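Local coordinates for structural polyprotein, VP3 (Israeli acute paralysis virus, PDB 5CDD) that probably serves as a structural coat protein, assembling with the other capsid proteins into the shell of this honeybee virus, at residues V93-Y98 with Y125-F130; A183-N188 with C239-T244; T202-F207 with A264-V269; F213-G218 with K273-G278. All coordinates share one frame; numbering follows the deposited sequence.

Contact 1: residues V93-Y98 with Y125-F130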
# COMPACT_ATOMS: atom_id res chain seq x y z
N VAL B 93 29.58 -48.73 -13.18
CA VAL B 93 28.40 -48.16 -12.56
C VAL B 93 28.47 -46.64 -12.62
O VAL B 93 29.31 -46.02 -11.97
CB VAL B 93 28.28 -48.60 -11.08
CG1 VAL B 93 27.08 -47.92 -10.43
CG2 VAL B 93 28.13 -50.11 -11.01
N GLY B 94 27.58 -46.03 -13.40
CA GLY B 94 27.58 -44.58 -13.52
C GLY B 94 26.58 -44.11 -14.55
O GLY B 94 26.24 -44.84 -15.48
N MET B 95 26.11 -42.87 -14.40
CA MET B 95 25.14 -42.31 -15.32
C MET B 95 25.71 -42.00 -16.71
O MET B 95 25.04 -42.20 -17.72
CB MET B 95 24.52 -41.04 -14.72
CG MET B 95 23.14 -40.70 -15.26
SD MET B 95 22.27 -39.49 -14.25
CE MET B 95 22.22 -38.08 -15.35
N PRO B 96 26.97 -41.52 -16.77
CA PRO B 96 27.60 -41.21 -18.06
C PRO B 96 27.75 -42.45 -18.94
O PRO B 96 27.64 -43.58 -18.45
CB PRO B 96 28.96 -40.64 -17.66
CG PRO B 96 28.69 -40.03 -16.33
CD PRO B 96 27.84 -41.08 -15.66
N CYS B 97 28.00 -42.25 -20.23
CA CYS B 97 28.16 -43.38 -21.14
C CYS B 97 29.58 -43.92 -21.05
O CYS B 97 30.54 -43.15 -20.91
CB CYS B 97 27.84 -42.95 -22.57
SG CYS B 97 27.46 -44.34 -23.66
N TYR B 98 29.73 -45.24 -21.14
CA TYR B 98 31.04 -45.87 -21.04
C TYR B 98 31.44 -46.67 -22.27
O TYR B 98 32.61 -46.99 -22.46
CB TYR B 98 31.09 -46.77 -19.81
CG TYR B 98 30.02 -47.84 -19.79
CD1 TYR B 98 30.13 -48.97 -20.60
CD2 TYR B 98 28.89 -47.71 -19.00
CE1 TYR B 98 29.14 -49.95 -20.61
CE2 TYR B 98 27.88 -48.67 -19.00
CZ TYR B 98 28.02 -49.79 -19.81
OH TYR B 98 27.03 -50.75 -19.82
N TYR B 125 22.34 -40.09 -22.20
CA TYR B 125 22.14 -39.00 -23.16
C TYR B 125 21.93 -37.67 -22.43
O TYR B 125 22.41 -36.63 -22.87
CB TYR B 125 20.94 -39.33 -24.04
CG TYR B 125 20.69 -38.39 -25.21
CD1 TYR B 125 19.97 -37.21 -25.04
CD2 TYR B 125 21.14 -38.71 -26.49
CE1 TYR B 125 19.71 -36.36 -26.12
CE2 TYR B 125 20.89 -37.86 -27.57
CZ TYR B 125 20.18 -36.69 -27.38
OH TYR B 125 19.93 -35.86 -28.44
N VAL B 126 21.22 -37.73 -21.31
CA VAL B 126 20.94 -36.54 -20.51
C VAL B 126 22.17 -36.07 -19.74
O VAL B 126 22.51 -34.89 -19.75
CB VAL B 126 19.79 -36.81 -19.51
CG1 VAL B 126 19.60 -35.62 -18.59
CG2 VAL B 126 18.51 -37.10 -20.27
N ALA B 127 22.85 -37.01 -19.07
CA ALA B 127 24.04 -36.69 -18.29
C ALA B 127 25.10 -35.96 -19.09
O ALA B 127 25.94 -35.26 -18.53
CB ALA B 127 24.62 -37.97 -17.70
N ASN B 128 25.06 -36.12 -20.41
CA ASN B 128 26.03 -35.51 -21.30
C ASN B 128 25.94 -33.98 -21.38
O ASN B 128 26.91 -33.32 -21.75
CB ASN B 128 25.88 -36.11 -22.70
CG ASN B 128 27.00 -35.72 -23.64
OD1 ASN B 128 28.18 -35.93 -23.33
ND2 ASN B 128 26.65 -35.17 -24.79
N MET B 129 24.79 -33.43 -21.01
CA MET B 129 24.57 -31.98 -21.06
C MET B 129 25.13 -31.22 -19.86
O MET B 129 25.29 -30.01 -19.92
CB MET B 129 23.07 -31.67 -21.11
CG MET B 129 22.28 -32.42 -22.14
SD MET B 129 20.53 -32.09 -21.90
CE MET B 129 20.29 -30.76 -23.02
N PHE B 130 25.40 -31.94 -18.78
CA PHE B 130 25.90 -31.31 -17.57
C PHE B 130 27.34 -31.68 -17.25
O PHE B 130 27.93 -32.52 -17.91
CB PHE B 130 24.97 -31.70 -16.41
CG PHE B 130 23.52 -31.47 -16.72
CD1 PHE B 130 22.97 -30.19 -16.61
CD2 PHE B 130 22.71 -32.51 -17.16
CE1 PHE B 130 21.63 -29.96 -16.95
CE2 PHE B 130 21.37 -32.29 -17.50
CZ PHE B 130 20.83 -31.01 -17.39

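Contact 2: residues A183-N188 with C239-T244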
# COMPACT_ATOMS: atom_id res chain seq x y z
N ALA B 183 40.02 -61.86 -7.46
CA ALA B 183 38.92 -60.96 -7.13
C ALA B 183 37.78 -61.67 -6.41
O ALA B 183 36.74 -61.95 -7.00
CB ALA B 183 38.41 -60.29 -8.39
N PRO B 184 37.97 -61.97 -5.11
CA PRO B 184 36.97 -62.65 -4.27
C PRO B 184 35.77 -61.76 -3.97
O PRO B 184 35.92 -60.67 -3.41
CB PRO B 184 37.76 -62.99 -3.00
CG PRO B 184 39.18 -63.07 -3.48
CD PRO B 184 39.26 -61.89 -4.40
N SER B 185 34.58 -62.22 -4.32
CA SER B 185 33.36 -61.45 -4.08
C SER B 185 32.60 -61.97 -2.87
O SER B 185 31.37 -62.03 -2.88
CB SER B 185 32.45 -61.50 -5.31
OG SER B 185 32.00 -62.82 -5.54
N ASP B 186 33.32 -62.34 -1.82
CA ASP B 186 32.70 -62.87 -0.62
C ASP B 186 32.15 -61.77 0.28
O ASP B 186 31.11 -61.94 0.90
CB ASP B 186 33.72 -63.70 0.17
CG ASP B 186 34.31 -64.84 -0.65
OD1 ASP B 186 33.53 -65.70 -1.11
OD2 ASP B 186 35.54 -64.86 -0.83
N ASN B 187 32.85 -60.64 0.32
CA ASN B 187 32.45 -59.51 1.16
C ASN B 187 31.70 -58.43 0.39
O ASN B 187 31.06 -57.57 0.99
CB ASN B 187 33.68 -58.90 1.81
CG ASN B 187 34.36 -59.85 2.78
OD1 ASN B 187 35.53 -59.68 3.11
ND2 ASN B 187 33.62 -60.84 3.25
N ASN B 188 31.78 -58.47 -0.93
CA ASN B 188 31.12 -57.48 -1.77
C ASN B 188 29.61 -57.65 -1.81
O ASN B 188 29.10 -58.76 -1.64
CB ASN B 188 31.66 -57.54 -3.19
CG ASN B 188 33.11 -57.16 -3.28
OD1 ASN B 188 33.97 -57.79 -2.66
ND2 ASN B 188 33.40 -56.11 -4.04
N CYS B 239 29.96 -56.80 -11.79
CA CYS B 239 30.62 -57.91 -12.45
C CYS B 239 29.70 -59.13 -12.50
O CYS B 239 29.18 -59.56 -11.47
CB CYS B 239 31.92 -58.25 -11.72
SG CYS B 239 33.01 -59.36 -12.62
N ILE B 240 29.50 -59.66 -13.70
CA ILE B 240 28.64 -60.83 -13.89
C ILE B 240 29.48 -62.09 -14.14
O ILE B 240 30.02 -62.29 -15.23
CB ILE B 240 27.69 -60.61 -15.08
CG1 ILE B 240 26.93 -59.29 -14.90
CG2 ILE B 240 26.70 -61.76 -15.18
CD1 ILE B 240 26.02 -58.93 -16.05
N ARG B 241 29.57 -62.94 -13.12
CA ARG B 241 30.35 -64.17 -13.21
C ARG B 241 29.51 -65.38 -12.78
O ARG B 241 28.76 -65.31 -11.81
CB ARG B 241 31.58 -64.09 -12.31
CG ARG B 241 32.45 -62.87 -12.55
CD ARG B 241 33.70 -62.90 -11.68
NE ARG B 241 33.39 -63.11 -10.27
CZ ARG B 241 34.27 -62.98 -9.29
NH1 ARG B 241 35.52 -62.64 -9.56
NH2 ARG B 241 33.90 -63.20 -8.03
N PRO B 242 29.63 -66.49 -13.52
CA PRO B 242 28.87 -67.70 -13.18
C PRO B 242 29.36 -68.33 -11.87
O PRO B 242 30.57 -68.48 -11.67
CB PRO B 242 29.12 -68.61 -14.37
CG PRO B 242 29.40 -67.66 -15.49
CD PRO B 242 30.29 -66.64 -14.83
N VAL B 243 28.44 -68.68 -10.99
CA VAL B 243 28.79 -69.33 -9.73
C VAL B 243 28.68 -70.82 -9.98
O VAL B 243 29.51 -71.61 -9.51
CB VAL B 243 27.81 -68.94 -8.60
CG1 VAL B 243 28.09 -69.75 -7.35
CG2 VAL B 243 27.94 -67.46 -8.29
N THR B 244 27.66 -71.19 -10.74
CA THR B 244 27.39 -72.58 -11.11
C THR B 244 27.34 -72.62 -12.63
O THR B 244 26.54 -71.90 -13.25
CB THR B 244 26.05 -73.06 -10.54
OG1 THR B 244 26.13 -73.11 -9.11
CG2 THR B 244 25.70 -74.44 -11.08

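Contact 3: residues T202-F207 with A264-V269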
# COMPACT_ATOMS: atom_id res chain seq x y z
N THR B 202 16.36 -56.80 -10.80
CA THR B 202 16.66 -55.39 -10.97
C THR B 202 17.57 -54.98 -9.82
O THR B 202 17.17 -55.02 -8.66
CB THR B 202 15.40 -54.53 -10.94
OG1 THR B 202 14.58 -54.84 -12.08
CG2 THR B 202 15.76 -53.05 -10.98
N ILE B 203 18.81 -54.62 -10.15
CA ILE B 203 19.76 -54.22 -9.13
C ILE B 203 19.88 -52.70 -9.10
O ILE B 203 20.15 -52.06 -10.12
CB ILE B 203 21.15 -54.84 -9.41
CG1 ILE B 203 21.04 -56.37 -9.38
CG2 ILE B 203 22.15 -54.36 -8.37
CD1 ILE B 203 22.31 -57.09 -9.75
N ARG B 204 19.65 -52.13 -7.92
CA ARG B 204 19.72 -50.69 -7.74
C ARG B 204 20.94 -50.34 -6.90
O ARG B 204 21.07 -50.78 -5.75
CB ARG B 204 18.45 -50.20 -7.04
CG ARG B 204 17.17 -50.60 -7.75
CD ARG B 204 15.92 -50.13 -7.02
NE ARG B 204 15.79 -48.67 -6.98
CZ ARG B 204 16.31 -47.89 -6.04
NH1 ARG B 204 17.00 -48.42 -5.04
NH2 ARG B 204 16.14 -46.58 -6.10
N VAL B 205 21.84 -49.55 -7.47
CA VAL B 205 23.05 -49.15 -6.76
C VAL B 205 23.05 -47.66 -6.40
O VAL B 205 23.26 -46.80 -7.26
CB VAL B 205 24.31 -49.45 -7.61
CG1 VAL B 205 25.56 -49.19 -6.80
CG2 VAL B 205 24.28 -50.89 -8.09
N PRO B 206 22.79 -47.34 -5.13
CA PRO B 206 22.77 -45.95 -4.67
C PRO B 206 24.12 -45.27 -4.91
O PRO B 206 25.14 -45.94 -5.10
CB PRO B 206 22.45 -46.08 -3.19
CG PRO B 206 21.57 -47.29 -3.16
CD PRO B 206 22.30 -48.24 -4.07
N PHE B 207 24.13 -43.95 -4.89
CA PHE B 207 25.37 -43.20 -5.11
C PHE B 207 26.32 -43.33 -3.93
O PHE B 207 25.99 -42.92 -2.81
CB PHE B 207 25.05 -41.73 -5.35
CG PHE B 207 26.23 -40.92 -5.81
CD1 PHE B 207 26.65 -40.97 -7.13
CD2 PHE B 207 26.91 -40.09 -4.92
CE1 PHE B 207 27.75 -40.22 -7.57
CE2 PHE B 207 28.00 -39.33 -5.35
CZ PHE B 207 28.42 -39.40 -6.67
N ALA B 264 18.46 -44.51 -14.61
CA ALA B 264 18.79 -43.91 -13.32
C ALA B 264 17.60 -43.38 -12.53
O ALA B 264 16.53 -43.12 -13.09
CB ALA B 264 19.81 -42.79 -13.52
N GLU B 265 17.79 -43.22 -11.23
CA GLU B 265 16.75 -42.71 -10.35
C GLU B 265 17.40 -41.79 -9.32
O GLU B 265 18.61 -41.85 -9.12
CB GLU B 265 16.04 -43.86 -9.63
CG GLU B 265 15.62 -44.99 -10.55
CD GLU B 265 14.75 -46.02 -9.86
OE1 GLU B 265 15.02 -46.33 -8.68
OE2 GLU B 265 13.81 -46.53 -10.51
N ASP B 266 16.59 -40.94 -8.68
CA ASP B 266 17.10 -40.00 -7.70
C ASP B 266 18.23 -39.21 -8.36
O ASP B 266 19.30 -39.02 -7.78
CB ASP B 266 17.63 -40.74 -6.47
CG ASP B 266 16.58 -41.64 -5.84
OD1 ASP B 266 15.47 -41.14 -5.55
OD2 ASP B 266 16.86 -42.84 -5.64
N VAL B 267 17.97 -38.77 -9.58
CA VAL B 267 18.94 -38.02 -10.37
C VAL B 267 19.03 -36.55 -10.03
O VAL B 267 18.02 -35.90 -9.75
CB VAL B 267 18.63 -38.15 -11.88
CG1 VAL B 267 19.66 -37.38 -12.69
CG2 VAL B 267 18.61 -39.61 -12.29
N VAL B 268 20.25 -36.03 -10.06
CA VAL B 268 20.52 -34.63 -9.81
C VAL B 268 21.76 -34.30 -10.64
O VAL B 268 22.73 -35.06 -10.64
CB VAL B 268 20.80 -34.33 -8.32
CG1 VAL B 268 19.64 -34.79 -7.48
CG2 VAL B 268 22.06 -35.02 -7.87
N VAL B 269 21.71 -33.19 -11.36
CA VAL B 269 22.83 -32.77 -12.18
C VAL B 269 23.34 -31.41 -11.74
O VAL B 269 22.57 -30.60 -11.21
CB VAL B 269 22.45 -32.71 -13.67
CG1 VAL B 269 22.12 -34.11 -14.17
CG2 VAL B 269 21.27 -31.79 -13.87

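Contact 4: residues F213-G218 with K273-G278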
# COMPACT_ATOMS: atom_id res chain seq x y z
N PHE B 213 29.64 -35.27 -6.19
CA PHE B 213 29.18 -35.51 -7.55
C PHE B 213 30.34 -36.10 -8.34
O PHE B 213 31.50 -35.92 -7.98
CB PHE B 213 28.77 -34.19 -8.21
CG PHE B 213 27.72 -33.42 -7.46
CD1 PHE B 213 26.39 -33.84 -7.45
CD2 PHE B 213 28.06 -32.25 -6.79
CE1 PHE B 213 25.41 -33.09 -6.79
CE2 PHE B 213 27.09 -31.50 -6.13
CZ PHE B 213 25.77 -31.92 -6.13
N LEU B 214 30.02 -36.80 -9.43
CA LEU B 214 31.04 -37.39 -10.29
C LEU B 214 30.99 -36.73 -11.66
O LEU B 214 29.95 -36.21 -12.07
CB LEU B 214 30.82 -38.90 -10.42
CG LEU B 214 31.14 -39.75 -9.19
CD1 LEU B 214 30.72 -41.19 -9.44
CD2 LEU B 214 32.62 -39.68 -8.89
N LYS B 215 32.11 -36.76 -12.38
CA LYS B 215 32.17 -36.15 -13.70
C LYS B 215 31.27 -36.86 -14.69
O LYS B 215 30.88 -38.01 -14.48
CB LYS B 215 33.62 -36.13 -14.20
CG LYS B 215 34.53 -35.18 -13.42
CD LYS B 215 35.91 -35.05 -14.07
CE LYS B 215 36.74 -33.94 -13.43
NZ LYS B 215 37.09 -34.22 -12.01
N THR B 216 30.93 -36.17 -15.78
CA THR B 216 30.06 -36.75 -16.80
C THR B 216 30.76 -37.00 -18.12
O THR B 216 30.12 -37.30 -19.13
CB THR B 216 28.85 -35.82 -17.07
OG1 THR B 216 29.32 -34.57 -17.60
CG2 THR B 216 28.06 -35.58 -15.79
N ALA B 217 32.09 -36.89 -18.12
CA ALA B 217 32.88 -37.10 -19.33
C ALA B 217 32.69 -38.51 -19.88
O ALA B 217 32.51 -38.71 -21.08
CB ALA B 217 34.35 -36.84 -19.04
N GLY B 218 32.73 -39.49 -18.99
CA GLY B 218 32.58 -40.87 -19.41
C GLY B 218 33.66 -41.39 -20.35
O GLY B 218 34.85 -41.17 -20.13
N LYS B 273 26.49 -27.28 -18.42
CA LYS B 273 27.49 -27.25 -19.50
C LYS B 273 28.18 -28.61 -19.62
O LYS B 273 28.49 -29.24 -18.61
CB LYS B 273 28.54 -26.17 -19.21
CG LYS B 273 29.75 -26.23 -20.12
CD LYS B 273 30.74 -25.14 -19.82
CE LYS B 273 31.93 -25.25 -20.76
NZ LYS B 273 32.42 -23.92 -21.20
N PRO B 274 28.41 -29.08 -20.85
CA PRO B 274 29.07 -30.37 -21.04
C PRO B 274 30.48 -30.33 -20.43
O PRO B 274 31.12 -29.28 -20.42
CB PRO B 274 29.12 -30.52 -22.56
CG PRO B 274 27.94 -29.73 -23.02
CD PRO B 274 28.00 -28.51 -22.15
N LEU B 275 30.95 -31.46 -19.94
CA LEU B 275 32.29 -31.52 -19.35
C LEU B 275 33.31 -31.90 -20.41
O LEU B 275 34.52 -31.87 -20.17
CB LEU B 275 32.32 -32.54 -18.21
CG LEU B 275 33.58 -32.56 -17.35
CD1 LEU B 275 33.73 -31.23 -16.62
CD2 LEU B 275 33.50 -33.69 -16.35
N THR B 276 32.82 -32.26 -21.59
CA THR B 276 33.66 -32.67 -22.71
C THR B 276 34.38 -31.49 -23.37
O THR B 276 34.00 -30.34 -23.18
CB THR B 276 32.82 -33.40 -23.77
OG1 THR B 276 31.78 -32.53 -24.24
CG2 THR B 276 32.21 -34.66 -23.18
N SER B 277 35.41 -31.81 -24.15
CA SER B 277 36.20 -30.79 -24.83
C SER B 277 35.48 -30.25 -26.06
O SER B 277 35.86 -29.22 -26.61
CB SER B 277 37.55 -31.37 -25.25
OG SER B 277 37.39 -32.42 -26.18
N GLY B 278 34.45 -30.97 -26.50
CA GLY B 278 33.70 -30.54 -27.67
C GLY B 278 32.24 -30.31 -27.34
O GLY B 278 31.79 -30.64 -26.24

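Contact 1: residues V93-Y98 with Y125-F130
The turn that carries Ala127 up to Met95 is closed by a backbone hydrogen bond from Met129 N to Val126 O, 3.0 Å long. It is followed by a weak one of 3.4 Å from Phe130 N to Ala127 O, the bond of the type I beta turn from Ala127 to Phe130. Across the contact there is no hydrogen bond; the side chains meet through apolar packing. The Met95 side chain leaves with CG anti to its own nitrogen (chi1 -156°) and then bends at its sulfur, which brings the terminal methyl back over the alanine. Met95 CE lies 3.4 Å from Ala127 CB, and Met95 CG flanks the same methyl at 3.9 Å, so Ala127 CB is touched by both the CG methylene and the terminal methyl. Pro96 follows close behind, its CA 5.8 Å from Ala127 CA. This buried apolar joint packs the loop after strand 90-92 against helix 122-127, beside the larger sheet of the viral jelly roll. Strands 132-144 and 267-270 of that sheet complete its surroundings: Trp133 packs on Met95 and Pro96, Val267 and Val269 pack on Met95, and Glu124 of the helix touches Cys97.

Contact 2: residues A183-N188 with C239-T244
Arg241 points its guanidinium end-on at the backbone of Ala183, with both terminal nitrogens converging on a single carbonyl oxygen. Arg241 NH1 donates to Ala183 O over 2.9 Å with a fairly straight N-H...O angle of 153°, while Arg241 NH2 reaches the same Ala183 O at 3.3 Å through a more bent bond of 135°. The oxygen lies close to the guanidinium plane, so the flat group meets the loop with its edge. NH2 approaches nearly along the C=O axis of Ala183, and NH1 comes in more from the side. A bend at chi3 (-52°) in the arginine chain turns the group into this position. Beside it, Ala183 CB sits 3.9 Å from Arg241 NH1, and the hydroxyl Ser185 OG lies 3.2 Å from Arg241 NH2, also at the edge.

Glu154 of strand 150-159 binds both residues. One of its carboxylate oxygens forms a salt bridge with Arg241 NH2 and the other is hydrogen-bonded to Ser185 OG, while Leu178 O takes a further bond from Arg241 NH1. The loop before strand 189-194 is thereby tied to strand 236-247; this strand and 189-194 both belong to the four-stranded sheet of the viral jelly roll. Chemically, a buried positive charge is shared among backbone carbonyls and one carboxylate. The pairing with Glu154 would probably favour the charged forms of both residues, and the doubly gripped carbonyl probably limits how far the loop backbone and the guanidinium can turn independently.

Contact 3: residues T202-F207 with A264-V269
Arg204 leaves strand 202-205 with its CB directed at Glu265 and Asp266. CG stands beside the backbone nitrogen, and turns at chi3 (66°) and about the CD-NE bond (chi4 -88°) swing the outer part of the chain round until the NE side of the guanidinium meets Glu265 in a salt bridge. Arg204 NE donates to Glu265 OE1 at 3.0 Å. Beyond CZ, Arg204 NH2 donates to the same Glu265 OE1 at 2.8 Å. One carboxylate oxygen therefore takes both hydrogens of the side-on grip. It lies near the guanidinium plane, although the carboxylate itself is turned 51° against that plane and the two side chains cross at about a right angle. Arg204 NH2 also faces Asp266 OD2 at 3.8 Å, a long salt bridge that extends the pair to a network of three charged residues. The last nitrogen, NH1, is hydrogen-bonded to Ser13 of a neighbouring structural polyprotein chain. The aspartate has its own support, with OD2 hydrogen-bonded to Thr136 OG1. Strand 132-144 pairs with both 202-205 and 255-265, so Arg204 and Glu265 bridge across it on a face of the larger jelly-roll sheet. Asp266 occupies the corner between strands 255-265 and 267-270, while 202-205 is extended by a parallel strand of the neighbouring chain.

Contact 4: residues F213-G218 with K273-G278
Leu275 lays one methyl branch, CD2, against the aliphatic part of Lys215. Leu275 CD2 lies 3.3 Å from Lys215 CB. The same Leu275 CD2 is still 3.6 Å from Lys215 CD, so the leucine lies against the inner methylenes of the lysine and the ammonium group is left to other partners. The leucine chain starts with CG anti to its backbone nitrogen (chi1 -171°), which sends CD2 forward to the strand end. Leu275 CB is flanked by Thr216 OG1 at 3.7 Å, and Ala217 CB closes in on Leu275 CD2 at 4.2 Å. No hydrogen bond joins the two segments.

The next shell surrounds these groups. Thr216 OG1 is probably hydrogen-bonded to Phe130 O. Lys215 NZ is hydrogen-bonded to Gln150 of a neighbouring structural polyprotein chain, with a long, weak ion pair to Glu232 besides. On the other side of the contact, Thr276 OG1 donates to Gly278 O over 2.8 Å and spans the turn just after the leucine, while Pro116 of the neighbouring chain packs on Leu275. Strand 214-215 is a short strand of the larger jelly-roll sheet, paired with 132-144. The chemistry is thus divided: hydrocarbon joins the end of this strand to the loop after strand 267-270, whereas the polar ends of Lys215 and Thr216 turn to partners beyond it, one of them across a subunit interface.

In the fold
From the N terminus, contact 1 closes first, the shortest of the four spans, from the loop after strand 90-92 through strands 101-106 and 111-118 to helix 122-127. The other three open only after it has closed. Contact 2 begins in the loop before strand 189-194, then contacts 3 and 4 open in turn; they close in the same order, at strand 236-247, at the 255-265/267-270 corner and in the loop beyond, so their spans cross pairwise. Contacts 1, 3 and 4 touch one another through Phe130, Val269, Thr216 and Phe207 around the larger jelly-roll sheet. Contact 2 stands apart, about 27 Å from contact 1 between centres, on the four-stranded sheet.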